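Local coordinates for protein putative prephenate dehydratase (Streptococcus mutans, PDB 4LUB) that probably catalyses the conversion of prephenate to phenylpyruvate, with loss of carbon dioxide and water, in the biosynthesis of L-phenylalanine, at residues D66-H70 against R228-T232. Sequence-based numbering, arbitrary orientation.
Sequences DYLFH and RPLKT
D66 and R228 meet in a bidentate salt bridge in which the guanidinium is used side-on: NE of R228 donates to OD1 of D66 at 3.0 Å, and NH2 of R228 donates to OD2 of D66 at 2.9 Å. The two flat groups lie 27° apart, nearly coplanar, and the NH2 bond is close to straight (169°), arriving at the syn lone pair of OD2; NE of R228 reaches OD1 from the syn side but lies 21° out of the carboxylate plane. Bends at chi2 and chi3 of R228 turn its chain back so that this edge faces helix 62-70, while CD of P229 packs over the centre of one face of the R228 guanidinium, 3.4 Å above its plane. NH1 hydrogen-bonds to E58 O of the second subunit, and NH2 adds a weak bond to I57 O there. K231 approaches D66 crosswise, its NZ making a long salt bridge to OD2 of D66 at 3.6 Å, with a weak hydrogen bond to I57 O of the second subunit. A single water joins the two sides: it donates to P229 O (2.7 Å), accepts from NZ of K231, donates weakly to OD1 of D66, and meets NE2 of H70 at the imidazole edge. The same ring crosses K231 at about a right angle, with CG of K231 3.8 Å from H70 NE2. The apolar end is lighter: CE2 of F69 touches CD1 of L230 obliquely, and the F69 ring also stacks on F238 of strand 237-244. The contact thus ties the dehydratase region to the ACT region mainly through charge and one four-partner water, with a small apolar contact. R228 bonds both to D66 and to E58 O of the second subunit, so this junction lies against the dimer interface; the R228 pair, with the longer-range charge of K231, would be expected to favour ionised D66.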
loop_
_atom_site.group_PDB
_atom_site.type_symbol
_atom_site.label_atom_id
_atom_site.label_comp_id
_atom_site.label_asym_id
_atom_site.label_seq_id
_atom_site.Cartn_x
_atom_site.Cartn_y
_atom_site.Cartn_z
ATOM N N ASP B 66 4.884 3.961 -9.218
ATOM C CA ASP B 66 5.213 3.000 -10.277
ATOM C C ASP B 66 6.164 3.595 -11.317
ATOM O O ASP B 66 7.145 2.961 -11.702
ATOM C CB ASP B 66 3.950 2.458 -10.971
ATOM C CG ASP B 66 2.996 1.764 -10.003
ATOM O OD1 ASP B 66 3.465 1.257 -8.962
ATOM O OD2 ASP B 66 1.784 1.698 -10.300
ATOM N N TYR B 67 5.856 4.789 -11.805
ATOM C CA TYR B 67 6.746 5.450 -12.756
ATOM C C TYR B 67 8.139 5.739 -12.178
ATOM O O TYR B 67 9.148 5.456 -12.820
ATOM C CB TYR B 67 6.133 6.741 -13.290
ATOM C CG TYR B 67 6.825 7.150 -14.567
ATOM C CD1 TYR B 67 6.436 6.612 -15.786
ATOM C CD2 TYR B 67 7.892 8.036 -14.550
ATOM C CE1 TYR B 67 7.082 6.960 -16.963
ATOM C CE2 TYR B 67 8.542 8.391 -15.718
ATOM C CZ TYR B 67 8.134 7.851 -16.917
ATOM O OH TYR B 67 8.780 8.204 -18.076
ATOM N N LEU B 68 8.186 6.354 -11.000
ATOM C CA LEU B 68 9.454 6.633 -10.325
ATOM C C LEU B 68 10.322 5.408 -10.050
ATOM O O LEU B 68 11.545 5.487 -10.157
ATOM C CB LEU B 68 9.205 7.382 -9.010
ATOM C CG LEU B 68 9.479 8.895 -8.980
ATOM C CD1 LEU B 68 9.255 9.616 -10.297
ATOM C CD2 LEU B 68 8.764 9.569 -7.805
ATOM N N PHE B 69 9.715 4.287 -9.685
ATOM C CA PHE B 69 10.499 3.074 -9.483
ATOM C C PHE B 69 10.950 2.422 -10.785
ATOM O O PHE B 69 12.142 2.223 -10.983
ATOM C CB PHE B 69 9.730 2.046 -8.652
ATOM C CG PHE B 69 10.466 0.739 -8.481
ATOM C CD1 PHE B 69 11.502 0.629 -7.575
ATOM C CD2 PHE B 69 10.099 -0.384 -9.204
ATOM C CE1 PHE B 69 12.182 -0.566 -7.407
ATOM C CE2 PHE B 69 10.768 -1.589 -9.035
ATOM C CZ PHE B 69 11.811 -1.676 -8.140
ATOM N N HIS B 70 10.000 2.090 -11.658
ATOM C CA HIS B 70 10.282 1.305 -12.864
ATOM C C HIS B 70 11.080 2.042 -13.929
ATOM O O HIS B 70 11.956 1.465 -14.570
ATOM C CB HIS B 70 8.972 0.823 -13.496
ATOM C CG HIS B 70 8.212 -0.160 -12.657
ATOM N ND1 HIS B 70 8.696 -1.418 -12.365
ATOM C CD2 HIS B 70 7.007 -0.068 -12.047
ATOM C CE1 HIS B 70 7.819 -2.062 -11.615
ATOM N NE2 HIS B 70 6.786 -1.264 -11.404
ATOM N N ARG B 228 3.801 -2.192 -3.687
ATOM C CA ARG B 228 3.337 -1.992 -5.045
ATOM C C ARG B 228 3.657 -3.272 -5.795
ATOM O O ARG B 228 4.664 -3.917 -5.494
ATOM C CB ARG B 228 4.046 -0.801 -5.698
ATOM C CG ARG B 228 3.696 0.610 -5.158
ATOM C CD ARG B 228 2.207 0.874 -5.217
ATOM N NE ARG B 228 1.730 0.826 -6.589
ATOM C CZ ARG B 228 0.562 0.312 -6.954
ATOM N NH1 ARG B 228 -0.252 -0.194 -6.035
ATOM N NH2 ARG B 228 0.212 0.306 -8.239
ATOM N N PRO B 229 2.796 -3.670 -6.745
ATOM C CA PRO B 229 3.133 -4.831 -7.581
ATOM C C PRO B 229 4.464 -4.659 -8.305
ATOM O O PRO B 229 4.737 -3.591 -8.858
ATOM C CB PRO B 229 1.967 -4.906 -8.583
ATOM C CG PRO B 229 0.887 -4.040 -8.000
ATOM C CD PRO B 229 1.585 -2.983 -7.213
ATOM N N LEU B 230 5.285 -5.706 -8.291
ATOM C CA LEU B 230 6.522 -5.730 -9.067
ATOM C C LEU B 230 6.250 -5.840 -10.560
ATOM O O LEU B 230 7.150 -5.647 -11.380
ATOM C CB LEU B 230 7.417 -6.885 -8.613
ATOM C CG LEU B 230 8.925 -6.705 -8.777
ATOM C CD1 LEU B 230 9.382 -5.328 -8.326
ATOM C CD2 LEU B 230 9.673 -7.795 -8.021
ATOM N N LYS B 231 4.996 -6.135 -10.895
ATOM C CA LYS B 231 4.574 -6.440 -12.261
ATOM C C LYS B 231 5.346 -7.627 -12.828
ATOM O O LYS B 231 5.766 -7.618 -13.988
ATOM C CB LYS B 231 4.715 -5.215 -13.176
ATOM C CG LYS B 231 4.332 -3.902 -12.518
ATOM C CD LYS B 231 2.842 -3.611 -12.689
ATOM C CE LYS B 231 2.560 -2.109 -12.738
ATOM N NZ LYS B 231 1.663 -1.658 -11.629
ATOM N N THR B 232 5.531 -8.646 -11.992
ATOM C CA THR B 232 6.085 -9.924 -12.430
ATOM C C THR B 232 5.022 -11.002 -12.246
ATOM O O THR B 232 4.328 -11.364 -13.193
ATOM C CB THR B 232 7.352 -10.316 -11.652
ATOM O OG1 THR B 232 7.115 -10.162 -10.246
ATOM C CG2 THR B 232 8.526 -9.436 -12.060
HETATM O O HOH W 1 3.995 -1.294 -10.053
#